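Local coordinates for protein 2-methyl-3-hydroxypyridine-5-carboxylic acid oxygenase (Mesorhizobium loti, PDB 3ALJ) that catalyses, with bound FAD, the oxygen-dependent ring opening of 2-methyl-3-hydroxypyridine-5-carboxylic acid, a step in bacterial vitamin B6 breakdown, at residues R172-D177 / Y267-T272; V126-V131 / L139-G144; T81-M86 / W196-D201. All blocks are in the same frame, centred on the assembly; numbering follows the deposited sequence.

Interaction 1: residues R172-D177 / Y267-T272; sequences RWVSKD and YDKYET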
loop_
_atom_site.group_PDB
_atom_site.type_symbol
_atom_site.label_atom_id
_atom_site.label_comp_id
_atom_site.label_asym_id
_atom_site.label_seq_id
_atom_site.Cartn_x
_atom_site.Cartn_y
_atom_site.Cartn_z
ATOM N N ARG A 172 -10.251 -12.654 8.903
ATOM C CA ARG A 172 -9.375 -11.505 9.226
ATOM C C ARG A 172 -8.359 -12.055 10.181
ATOM O O ARG A 172 -8.654 -12.854 11.096
ATOM C CB ARG A 172 -10.286 -10.393 9.723
ATOM C CG ARG A 172 -9.603 -9.085 10.104
ATOM C CD ARG A 172 -10.653 -7.935 10.284
ATOM N NE ARG A 172 -9.881 -6.879 10.755
ATOM C CZ ARG A 172 -10.387 -5.850 11.337
ATOM N NH1 ARG A 172 -11.763 -5.868 11.526
ATOM N NH2 ARG A 172 -9.668 -4.890 11.805
ATOM N N TRP A 173 -7.105 -11.654 10.021
ATOM C CA TRP A 173 -6.041 -12.145 10.868
ATOM C C TRP A 173 -5.118 -11.003 11.209
ATOM O O TRP A 173 -4.662 -10.326 10.283
ATOM C CB TRP A 173 -5.241 -13.227 10.149
ATOM C CG TRP A 173 -4.110 -13.771 11.005
ATOM C CD1 TRP A 173 -4.253 -14.429 12.225
ATOM C CD2 TRP A 173 -2.754 -13.652 10.751
ATOM N NE1 TRP A 173 -3.030 -14.709 12.729
ATOM C CE2 TRP A 173 -2.065 -14.278 11.853
ATOM C CE3 TRP A 173 -2.004 -13.092 9.709
ATOM C CZ2 TRP A 173 -0.665 -14.429 11.874
ATOM C CZ3 TRP A 173 -0.571 -13.195 9.786
ATOM C CH2 TRP A 173 0.039 -13.870 10.903
ATOM N N VAL A 174 -4.744 -10.865 12.470
ATOM C CA VAL A 174 -3.704 -9.908 12.856
ATOM C C VAL A 174 -2.581 -10.684 13.433
ATOM O O VAL A 174 -2.776 -11.461 14.397
ATOM C CB VAL A 174 -4.223 -8.939 13.915
ATOM C CG1 VAL A 174 -3.146 -7.868 14.218
ATOM C CG2 VAL A 174 -5.584 -8.249 13.428
ATOM N N SER A 175 -1.356 -10.432 12.906
ATOM C CA SER A 175 -0.176 -11.105 13.412
ATOM C C SER A 175 0.268 -10.620 14.793
ATOM O O SER A 175 -0.046 -9.486 15.200
ATOM C CB SER A 175 0.991 -10.855 12.449
ATOM O OG SER A 175 1.997 -11.805 12.724
ATOM N N LYS A 176 0.987 -11.500 15.488
ATOM C CA LYS A 176 1.779 -11.024 16.661
ATOM C C LYS A 176 3.059 -10.354 16.201
ATOM O O LYS A 176 3.553 -9.424 16.888
ATOM C CB LYS A 176 2.157 -12.222 17.547
ATOM C CG LYS A 176 0.966 -12.993 18.234
ATOM C CD LYS A 176 -0.164 -12.142 18.744
ATOM C CE LYS A 176 -1.025 -12.928 19.798
ATOM N NZ LYS A 176 -1.934 -11.994 20.614
ATOM N N ASP A 177 3.629 -10.819 15.077
ATOM C CA ASP A 177 4.846 -10.143 14.597
ATOM C C ASP A 177 4.533 -8.963 13.671
ATOM O O ASP A 177 3.422 -8.673 13.248
ATOM C CB ASP A 177 5.728 -11.173 13.859
ATOM C CG ASP A 177 6.250 -12.264 14.773
ATOM O OD1 ASP A 177 6.607 -12.047 15.977
ATOM O OD2 ASP A 177 6.403 -13.395 14.246
ATOM N N TYR A 267 5.899 -0.421 16.567
ATOM C CA TYR A 267 6.008 -1.831 16.088
ATOM C C TYR A 267 4.646 -2.224 15.526
ATOM O O TYR A 267 3.755 -2.685 16.354
ATOM C CB TYR A 267 6.486 -2.720 17.238
ATOM C CG TYR A 267 6.770 -4.152 16.848
ATOM C CD1 TYR A 267 5.812 -5.164 17.044
ATOM C CD2 TYR A 267 7.984 -4.498 16.300
ATOM C CE1 TYR A 267 6.035 -6.465 16.670
ATOM C CE2 TYR A 267 8.265 -5.794 15.921
ATOM C CZ TYR A 267 7.319 -6.810 16.141
ATOM O OH TYR A 267 7.534 -8.128 15.810
ATOM N N ASP A 268 4.431 -2.050 14.253
ATOM C CA ASP A 268 3.093 -2.261 13.584
ATOM C C ASP A 268 3.017 -3.727 13.142
ATOM O O ASP A 268 3.981 -4.314 12.744
ATOM C CB ASP A 268 2.905 -1.384 12.350
ATOM C CG ASP A 268 2.800 0.104 12.696
ATOM O OD1 ASP A 268 2.130 0.387 13.712
ATOM O OD2 ASP A 268 3.355 0.856 11.866
ATOM N N LYS A 269 1.850 -4.312 13.261
ATOM C CA LYS A 269 1.603 -5.719 12.987
ATOM C C LYS A 269 1.054 -5.883 11.626
ATOM O O LYS A 269 0.448 -4.969 11.033
ATOM C CB LYS A 269 0.520 -6.291 13.963
ATOM C CG LYS A 269 0.753 -5.919 15.328
ATOM C CD LYS A 269 2.052 -6.400 15.834
ATOM C CE LYS A 269 2.041 -6.149 17.379
ATOM N NZ LYS A 269 2.177 -4.626 17.668
ATOM N N TYR A 270 1.352 -7.059 11.103
ATOM C CA TYR A 270 0.755 -7.455 9.848
ATOM C C TYR A 270 -0.697 -7.849 9.968
ATOM O O TYR A 270 -1.164 -8.280 11.028
ATOM C CB TYR A 270 1.518 -8.646 9.220
ATOM C CG TYR A 270 3.017 -8.425 9.158
ATOM C CD1 TYR A 270 3.908 -9.117 9.925
ATOM C CD2 TYR A 270 3.489 -7.446 8.281
ATOM C CE1 TYR A 270 5.269 -8.880 9.836
ATOM C CE2 TYR A 270 4.835 -7.183 8.140
ATOM C CZ TYR A 270 5.712 -7.913 8.896
ATOM O OH TYR A 270 7.116 -7.691 8.757
ATOM N N GLU A 271 -1.452 -7.628 8.905
ATOM C CA GLU A 271 -2.891 -7.949 9.025
ATOM C C GLU A 271 -3.467 -8.228 7.696
ATOM O O GLU A 271 -3.168 -7.567 6.672
ATOM C CB GLU A 271 -3.624 -6.818 9.697
ATOM C CG GLU A 271 -5.151 -7.036 9.812
ATOM C CD GLU A 271 -5.843 -5.966 10.745
ATOM O OE1 GLU A 271 -5.154 -5.016 11.191
ATOM O OE2 GLU A 271 -7.081 -6.160 10.931
ATOM N N THR A 272 -4.341 -9.240 7.656
ATOM C CA THR A 272 -4.941 -9.610 6.393
ATOM C C THR A 272 -6.399 -9.751 6.433
ATOM O O THR A 272 -7.001 -9.988 7.537
ATOM C CB THR A 272 -4.340 -10.984 5.867
ATOM O OG1 THR A 272 -4.660 -12.045 6.808
ATOM C CG2 THR A 272 -2.816 -10.932 5.745
#

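Interaction 2: residues V126-V131 / L139-G144; sequences VNSEAV and LTLQTG. With FAD (flavin-adenine dinucleotide), chain B.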
loop_
_atom_site.group_PDB
_atom_site.type_symbol
_atom_site.label_atom_id
_atom_site.label_comp_id
_atom_site.label_asym_id
_atom_site.label_seq_id
_atom_site.Cartn_x
_atom_site.Cartn_y
_atom_site.Cartn_z
ATOM N N VAL A 126 -13.030 15.869 6.364
ATOM C CA VAL A 126 -12.353 15.244 7.490
ATOM C C VAL A 126 -13.266 15.166 8.738
ATOM O O VAL A 126 -14.417 15.693 8.681
ATOM C CB VAL A 126 -11.051 15.834 7.873
ATOM C CG1 VAL A 126 -9.939 15.731 6.769
ATOM C CG2 VAL A 126 -11.229 17.401 8.253
ATOM N N ASN A 127 -12.838 14.360 9.726
ATOM C CA ASN A 127 -13.724 14.118 10.914
ATOM C C ASN A 127 -15.070 13.602 10.448
ATOM O O ASN A 127 -16.181 13.938 11.000
ATOM C CB ASN A 127 -13.996 15.472 11.679
ATOM C CG ASN A 127 -12.779 16.067 12.264
ATOM O OD1 ASN A 127 -12.410 17.234 11.985
ATOM N ND2 ASN A 127 -12.168 15.320 13.022
ATOM N N SER A 128 -15.093 12.720 9.402
ATOM C CA SER A 128 -16.309 12.267 8.767
ATOM C C SER A 128 -16.241 10.767 8.559
ATOM O O SER A 128 -15.601 10.238 7.608
ATOM C CB SER A 128 -16.422 13.007 7.406
ATOM O OG SER A 128 -17.770 12.755 6.857
ATOM N N GLU A 129 -16.787 10.067 9.518
ATOM C CA GLU A 129 -16.677 8.585 9.560
ATOM C C GLU A 129 -17.892 7.912 9.070
ATOM O O GLU A 129 -19.030 8.200 9.573
ATOM C CB GLU A 129 -16.395 8.117 11.041
ATOM C CG GLU A 129 -16.313 6.556 11.174
ATOM C CD GLU A 129 -16.244 6.075 12.579
ATOM O OE1 GLU A 129 -16.554 6.866 13.512
ATOM O OE2 GLU A 129 -15.905 4.910 12.750
ATOM N N ALA A 130 -17.794 6.985 8.147
ATOM C CA ALA A 130 -18.924 6.148 7.698
ATOM C C ALA A 130 -19.078 5.036 8.701
ATOM O O ALA A 130 -18.160 4.293 9.036
ATOM C CB ALA A 130 -18.669 5.476 6.316
ATOM N N VAL A 131 -20.292 4.945 9.323
ATOM C CA VAL A 131 -20.485 3.899 10.380
ATOM C C VAL A 131 -21.447 2.838 9.871
ATOM O O VAL A 131 -21.386 1.677 10.385
ATOM C CB VAL A 131 -20.955 4.483 11.746
ATOM C CG1 VAL A 131 -19.959 5.472 12.273
ATOM C CG2 VAL A 131 -22.286 5.090 11.585
ATOM N N LEU A 139 -25.417 5.766 2.953
ATOM C CA LEU A 139 -24.234 5.752 3.805
ATOM C C LEU A 139 -24.594 6.601 5.027
ATOM O O LEU A 139 -24.999 7.773 4.842
ATOM C CB LEU A 139 -23.070 6.448 3.051
ATOM C CG LEU A 139 -21.724 6.385 3.718
ATOM C CD1 LEU A 139 -21.307 4.915 3.767
ATOM C CD2 LEU A 139 -20.625 7.196 2.952
ATOM N N THR A 140 -24.473 6.036 6.214
ATOM C CA THR A 140 -24.694 6.846 7.423
ATOM C C THR A 140 -23.384 7.271 8.092
ATOM O O THR A 140 -22.535 6.383 8.372
ATOM C CB THR A 140 -25.523 5.989 8.403
ATOM O OG1 THR A 140 -26.742 5.687 7.747
ATOM C CG2 THR A 140 -25.861 6.872 9.612
ATOM N N LEU A 141 -23.188 8.542 8.349
ATOM C CA LEU A 141 -22.011 9.018 9.039
ATOM C C LEU A 141 -22.173 8.988 10.568
ATOM O O LEU A 141 -23.342 8.904 11.037
ATOM C CB LEU A 141 -21.742 10.422 8.525
ATOM C CG LEU A 141 -21.544 10.520 7.002
ATOM C CD1 LEU A 141 -21.275 12.034 6.818
ATOM C CD2 LEU A 141 -20.320 9.752 6.551
ATOM N N GLN A 142 -21.070 9.163 11.314
ATOM C CA GLN A 142 -21.172 9.125 12.804
ATOM C C GLN A 142 -22.006 10.265 13.303
ATOM O O GLN A 142 -22.560 10.169 14.403
ATOM C CB GLN A 142 -19.752 9.038 13.363
ATOM C CG GLN A 142 -18.990 10.371 13.660
ATOM C CD GLN A 142 -18.442 11.135 12.441
ATOM O OE1 GLN A 142 -18.889 10.957 11.348
ATOM N NE2 GLN A 142 -17.468 12.003 12.673
ATOM N N THR A 143 -22.176 11.286 12.496
ATOM C CA THR A 143 -22.975 12.466 12.914
ATOM C C THR A 143 -24.439 12.150 12.825
ATOM O O THR A 143 -25.265 12.997 13.211
ATOM C CB THR A 143 -22.714 13.605 11.861
ATOM O OG1 THR A 143 -23.006 13.110 10.535
ATOM C CG2 THR A 143 -21.228 14.047 11.841
ATOM N N GLY A 144 -24.838 11.009 12.250
ATOM C CA GLY A 144 -26.231 10.686 11.982
ATOM C C GLY A 144 -26.683 11.183 10.590
ATOM O O GLY A 144 -27.711 10.773 10.171
HETATM P PA FAD B . -5.831 2.650 4.346
HETATM O O1A FAD B . -4.541 3.121 3.751
HETATM O O2A FAD B . -5.828 1.998 5.604
HETATM O O5B FAD B . -6.772 3.928 4.400
HETATM C C5B FAD B . -8.123 3.848 4.966
HETATM C C4B FAD B . -8.403 5.296 5.311
HETATM O O4B FAD B . -9.790 5.213 5.790
HETATM C C3B FAD B . -7.632 5.843 6.455
HETATM O O3B FAD B . -7.168 7.180 6.179
HETATM C C2B FAD B . -8.630 5.734 7.664
HETATM O O2B FAD B . -8.416 6.737 8.672
HETATM C C1B FAD B . -9.955 6.011 7.032
HETATM N N9A FAD B . -11.055 5.341 7.648
HETATM C C8A FAD B . -11.087 4.154 8.345
HETATM N N7A FAD B . -12.339 3.825 8.697
HETATM C C5A FAD B . -13.148 4.845 8.218
HETATM C C6A FAD B . -14.530 5.013 8.195
HETATM N N6A FAD B . -15.358 4.100 8.804
HETATM N N1A FAD B . -14.987 6.117 7.599
HETATM C C2A FAD B . -14.189 7.037 7.045
HETATM N N3A FAD B . -12.830 6.917 6.995
HETATM C C4A FAD B . -12.346 5.783 7.571
HETATM N N1 FAD B . 1.588 -1.639 -0.152
HETATM C C2 FAD B . 2.266 -1.339 -1.245
HETATM O O2 FAD B . 1.730 -1.167 -2.351
HETATM N N3 FAD B . 3.655 -1.220 -1.189
HETATM C C4 FAD B . 4.355 -1.369 0.010
HETATM O O4 FAD B . 5.612 -1.094 0.034
HETATM C C4X FAD B . 3.617 -1.701 1.132
HETATM N N5 FAD B . 4.297 -1.981 2.367
HETATM C C5X FAD B . 3.557 -2.380 3.464
HETATM C C6 FAD B . 4.196 -2.763 4.656
HETATM C C7 FAD B . 3.463 -3.096 5.767
HETATM C C7M FAD B . 4.206 -3.497 7.074
HETATM C C8 FAD B . 2.086 -3.131 5.712
HETATM C C8M FAD B . 1.225 -3.539 6.929
HETATM C C9 FAD B . 1.433 -2.759 4.528
HETATM C C9A FAD B . 2.172 -2.419 3.367
HETATM N N10 FAD B . 1.518 -2.069 2.105
HETATM C C10 FAD B . 2.250 -1.770 1.019
HETATM C "C1'" FAD B . -0.018 -2.147 2.024
HETATM C "C2'" FAD B . -0.594 -0.743 2.150
HETATM O "O2'" FAD B . -0.136 -0.151 3.384
HETATM C "C3'" FAD B . -2.128 -0.833 2.260
HETATM O "O3'" FAD B . -2.557 -1.966 1.415
HETATM C "C4'" FAD B . -2.845 0.347 1.748
HETATM O "O4'" FAD B . -2.469 1.469 2.596
HETATM C "C5'" FAD B . -4.326 0.197 1.865
HETATM O "O5'" FAD B . -4.944 1.385 1.379
HETATM P P FAD B . -6.477 1.580 1.714
HETATM O O1P FAD B . -6.824 2.894 1.156
HETATM O O2P FAD B . -7.295 0.384 1.337
HETATM O O3P FAD B . -6.538 1.614 3.329
#

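Interaction 3: residues T81-M86 / W196-D201; sequences TYETWM and WDNTID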
loop_
_atom_site.group_PDB
_atom_site.type_symbol
_atom_site.label_atom_id
_atom_site.label_comp_id
_atom_site.label_asym_id
_atom_site.label_seq_id
_atom_site.Cartn_x
_atom_site.Cartn_y
_atom_site.Cartn_z
ATOM N N THR A 81 19.262 -1.027 -8.393
ATOM C CA THR A 81 19.007 -2.420 -8.281
ATOM C C THR A 81 18.269 -2.711 -6.958
ATOM O O THR A 81 18.355 -1.910 -6.008
ATOM C CB THR A 81 20.314 -3.275 -8.328
ATOM O OG1 THR A 81 19.897 -4.667 -8.514
ATOM C CG2 THR A 81 21.217 -3.095 -7.236
ATOM N N TYR A 82 17.521 -3.828 -6.987
ATOM C CA TYR A 82 16.944 -4.397 -5.734
ATOM C C TYR A 82 17.873 -5.546 -5.336
ATOM O O TYR A 82 17.940 -6.588 -5.957
ATOM C CB TYR A 82 15.538 -4.861 -6.062
ATOM C CG TYR A 82 14.725 -5.254 -4.884
ATOM C CD1 TYR A 82 15.191 -6.248 -3.956
ATOM C CD2 TYR A 82 13.467 -4.657 -4.657
ATOM C CE1 TYR A 82 14.347 -6.605 -2.852
ATOM C CE2 TYR A 82 12.648 -5.044 -3.593
ATOM C CZ TYR A 82 13.104 -5.978 -2.723
ATOM O OH TYR A 82 12.291 -6.443 -1.670
ATOM N N GLU A 83 18.652 -5.230 -4.250
ATOM C CA GLU A 83 19.702 -6.150 -3.769
ATOM C C GLU A 83 19.194 -6.915 -2.498
ATOM O O GLU A 83 18.473 -6.325 -1.709
ATOM C CB GLU A 83 20.971 -5.374 -3.520
ATOM C CG GLU A 83 22.120 -6.249 -3.040
ATOM C CD GLU A 83 23.451 -5.485 -2.954
ATOM O OE1 GLU A 83 23.448 -4.244 -2.930
ATOM O OE2 GLU A 83 24.468 -6.180 -2.753
ATOM N N THR A 84 19.577 -8.163 -2.353
ATOM C CA THR A 84 19.313 -8.930 -1.146
ATOM C C THR A 84 20.590 -9.366 -0.522
ATOM O O THR A 84 21.509 -9.895 -1.268
ATOM C CB THR A 84 18.460 -10.139 -1.537
ATOM O OG1 THR A 84 17.248 -9.652 -2.111
ATOM C CG2 THR A 84 18.003 -10.955 -0.295
ATOM N N TRP A 85 20.703 -9.190 0.800
ATOM C CA TRP A 85 21.826 -9.817 1.576
ATOM C C TRP A 85 21.301 -10.896 2.498
ATOM O O TRP A 85 20.223 -10.749 3.078
ATOM C CB TRP A 85 22.546 -8.776 2.433
ATOM C CG TRP A 85 23.284 -7.701 1.668
ATOM C CD1 TRP A 85 23.410 -7.538 0.334
ATOM C CD2 TRP A 85 23.984 -6.588 2.341
ATOM N NE1 TRP A 85 24.181 -6.395 0.099
ATOM C CE2 TRP A 85 24.557 -5.797 1.291
ATOM C CE3 TRP A 85 24.166 -6.217 3.704
ATOM C CZ2 TRP A 85 25.288 -4.621 1.554
ATOM C CZ3 TRP A 85 24.939 -5.026 3.972
ATOM C CH2 TRP A 85 25.419 -4.253 2.904
ATOM N N MET A 86 22.121 -11.903 2.724
ATOM C CA MET A 86 21.909 -12.885 3.779
ATOM C C MET A 86 23.159 -12.936 4.607
ATOM O O MET A 86 24.253 -13.203 4.040
ATOM C CB MET A 86 21.639 -14.286 3.210
ATOM C CG MET A 86 21.653 -15.368 4.353
ATOM S SD MET A 86 20.435 -15.045 5.697
ATOM C CE MET A 86 19.032 -15.249 4.749
ATOM N N TRP A 196 24.814 2.622 -1.905
ATOM C CA TRP A 196 23.814 3.155 -0.958
ATOM C C TRP A 196 22.587 3.775 -1.637
ATOM O O TRP A 196 21.742 4.242 -0.887
ATOM C CB TRP A 196 24.489 4.075 0.052
ATOM C CG TRP A 196 25.551 3.351 0.812
ATOM C CD1 TRP A 196 26.886 3.717 0.837
ATOM C CD2 TRP A 196 25.439 2.225 1.695
ATOM N NE1 TRP A 196 27.574 2.879 1.692
ATOM C CE2 TRP A 196 26.729 1.885 2.146
ATOM C CE3 TRP A 196 24.362 1.315 2.026
ATOM C CZ2 TRP A 196 26.966 0.831 3.085
ATOM C CZ3 TRP A 196 24.609 0.217 2.945
ATOM C CH2 TRP A 196 25.913 -0.001 3.432
ATOM N N ASP A 197 22.531 3.782 -2.947
ATOM C CA ASP A 197 21.285 4.089 -3.641
ATOM C C ASP A 197 20.404 2.865 -3.876
ATOM O O ASP A 197 19.270 3.023 -4.330
ATOM C CB ASP A 197 21.574 4.842 -4.940
ATOM C CG ASP A 197 22.184 6.207 -4.703
ATOM O OD1 ASP A 197 21.999 6.830 -3.671
ATOM O OD2 ASP A 197 22.847 6.632 -5.716
ATOM N N ASN A 198 20.938 1.683 -3.590
ATOM C CA ASN A 198 20.173 0.445 -3.882
ATOM C C ASN A 198 19.057 0.310 -2.796
ATOM O O ASN A 198 19.192 0.726 -1.663
ATOM C CB ASN A 198 21.055 -0.833 -3.726
ATOM C CG ASN A 198 22.138 -0.996 -4.791
ATOM O OD1 ASN A 198 22.935 -1.997 -4.713
ATOM N ND2 ASN A 198 22.219 -0.099 -5.698
ATOM N N THR A 199 18.009 -0.478 -3.209
ATOM C CA THR A 199 17.267 -1.251 -2.168
ATOM C C THR A 199 18.199 -2.337 -1.764
ATOM O O THR A 199 18.820 -3.032 -2.594
ATOM C CB THR A 199 16.008 -1.886 -2.782
ATOM O OG1 THR A 199 15.013 -0.860 -2.883
ATOM C CG2 THR A 199 15.526 -3.023 -1.866
ATOM N N ILE A 200 18.319 -2.534 -0.447
ATOM C CA ILE A 200 19.072 -3.678 0.096
ATOM C C ILE A 200 18.203 -4.310 1.175
ATOM O O ILE A 200 17.915 -3.697 2.248
ATOM C CB ILE A 200 20.425 -3.261 0.709
ATOM C CG1 ILE A 200 21.204 -2.351 -0.260
ATOM C CG2 ILE A 200 21.238 -4.573 0.953
ATOM C CD1 ILE A 200 22.494 -1.774 0.412
ATOM N N ASP A 201 17.786 -5.559 0.948
ATOM C CA ASP A 201 17.007 -6.327 1.949
ATOM C C ASP A 201 17.987 -7.169 2.721
ATOM O O ASP A 201 18.532 -8.148 2.182
ATOM C CB ASP A 201 15.951 -7.184 1.212
ATOM C CG ASP A 201 14.990 -7.764 2.183
ATOM O OD1 ASP A 201 15.076 -7.437 3.406
ATOM O OD2 ASP A 201 14.099 -8.542 1.781
HETATM O O HOH W 1 13.107 -8.651 -0.637
#

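Interaction 1: residues R172-D177 / Y267-T272
Glu271 OE2 accepts two hydrogen bonds from Arg172, 2.9 Å from NE and 3.0 Å from NH2, so that the side of the guanidinium closes on a single carboxylate oxygen in a salt bridge. The two flat groups are nearly coplanar, 9° apart. NE meets the oxygen almost head-on, in line with its C-O bond, whereas NH2 uses the syn lone pair. Arg172 reaches this position with CG anti to its backbone N (chi1 -179°) and the chain extended as far as NE. Val174 CG2 rests against Glu271 CD at 3.5 Å, a methyl group packed beside the charged end.

Behind these side chains the strands 170-185 and 267-275 run antiparallel, the second forming an outermost strand of the seven-stranded mixed sheet. Trp173 and Thr272 make a hydrogen-bonded pair, with Thr272 N 2.9 Å from Trp173 O, and Val174 with Glu271 makes the non-hydrogen-bonded pair that follows. Ser175 N continues the pattern, 2.9 Å from Tyr270 O. Past the corner at Lys176 the pairing slackens to a weak bond, 3.4 Å from Tyr270 N to Asp177 O. Tyr270 itself touches the FAD, which brings this edge of the sheet to the cofactor. Lys269, bent at chi2 and chi4, turns NZ back to within 2.8 Å of Tyr267 O, while the Tyr267 hydroxyl is hydrogen-bonded to Ala228 O.

Interaction 2: residues V126-V131 / L139-G144
Gln142 curls its side chain back toward residues 127-129: CG sits between its own backbone N and carbonyl carbon (chi1 89°), and a bend at chi2 (-75°) brings the amide against the backbone on both flanks of Ser128. There NE2 donates to Asn127 O at 2.9 Å, while OE1 accepts from Glu129 N, also at 2.9 Å. Asn127 O lies in the Gln142 amide plane, though NE2 stands above the carbonyl plane of Asn127; Glu129 N likewise approaches OE1 from above the side-chain carbonyl plane. The backbone of Gln142 adds a third link, N to Glu129 O at 2.8 Å, and Val131 N reaches Thr140 O at 2.8 Å in the beta hairpin of strands 130-134 and 138-141. Ala130 CB packs on Leu139 CD1, 3.7 Å away. Glu129 CG stands above the FAD adenine plane at its amino group, 3.5 Å from N6A, and Glu129 OE2 forms a salt bridge with Lys161. Were Glu129 an alanine, Lys161 would probably lose its carboxylate mate and a gap would open over N6A. The hairpin strand presents Ala130 to the adenine: Ala130 N donates to N1A at 3.0 Å, and N6A donates to Ala130 O at 2.8 Å. This pairing reads the six-amino edge of the base through backbone atoms; a six-oxo purine would probably not match it, setting an acceptor against Ala130 O and an N-H against Ala130 N.

Interaction 3: residues T81-M86 / W196-D201
Thr199 CG2 stands over the centre of the Tyr82 ring, 3.6 Å from its centroid and only 2° off the normal, a nearly ideal CH-pi contact. The threonine places this methyl by setting CG2 anti to its backbone N. A second contact of the same kind lies on the other face of the sheet, where Ile200 CG2 sits 3.5 Å from the centroid of the five-membered ring of Trp85. Beyond that methyl, the far corner of the Trp85 indole meets that of a second indole, Trp85 CH2 lying 4.3 Å from Trp196 CH2.

The Trp85 indole is fixed in rotation by its own strand. Trp85 NE1 donates to Glu83 OE2 at 2.9 Å, in the plane of the ring but from above the plane of the carboxylate, and Ser90 OG binds the same oxygen. On the Tyr82 side, a water bridges the two strands: it lies 2.6 Å from Tyr82 OH and donates to Asp201 OD2 at 2.6 Å. Arg211 pairs with Asp201 OD2 in a salt bridge. Phe358 and Phe251 add edge-to-face contacts to Tyr82 and Trp85 respectively.

What aligns all these groups is the backbone. Glu83 N donates to Thr199 O at 2.8 Å and Glu83 O accepts from Asp201 N at 2.8 Å, so one residue serves both directions. Trp85 N to Asp201 O and Thr199 N to Thr81 O extend the pattern, and the directions of the two short strand segments differ by 25°. Such a parallel pair, 82-86 beside 199-203, occurs once in this otherwise antiparallel seven-stranded sheet, a sheet consistent with the substrate-side layer of FAD-dependent aromatic hydroxylases.

Interactions 1 and 3 belong to one seven-stranded mixed sheet. Interaction 1 pairs its outermost strand 267-275 with 170-185, whereas interaction 3 joins 82-86 to 199-203 toward the other margin; their centres are about 25 Å apart, and their segments alternate along the chain. Interaction 2 belongs to a separate three-stranded antiparallel sheet. Both its segments fall between the two of interaction 3, yet the two contacts lie on opposite sides of the chain's centre, about 43 Å apart between centres. Interaction 2 ends before interaction 1 begins, about 26 Å away between centres. FAD spans part of this distance: interaction 2 holds its adenine, and Tyr270 of interaction 1 also touches the cofactor.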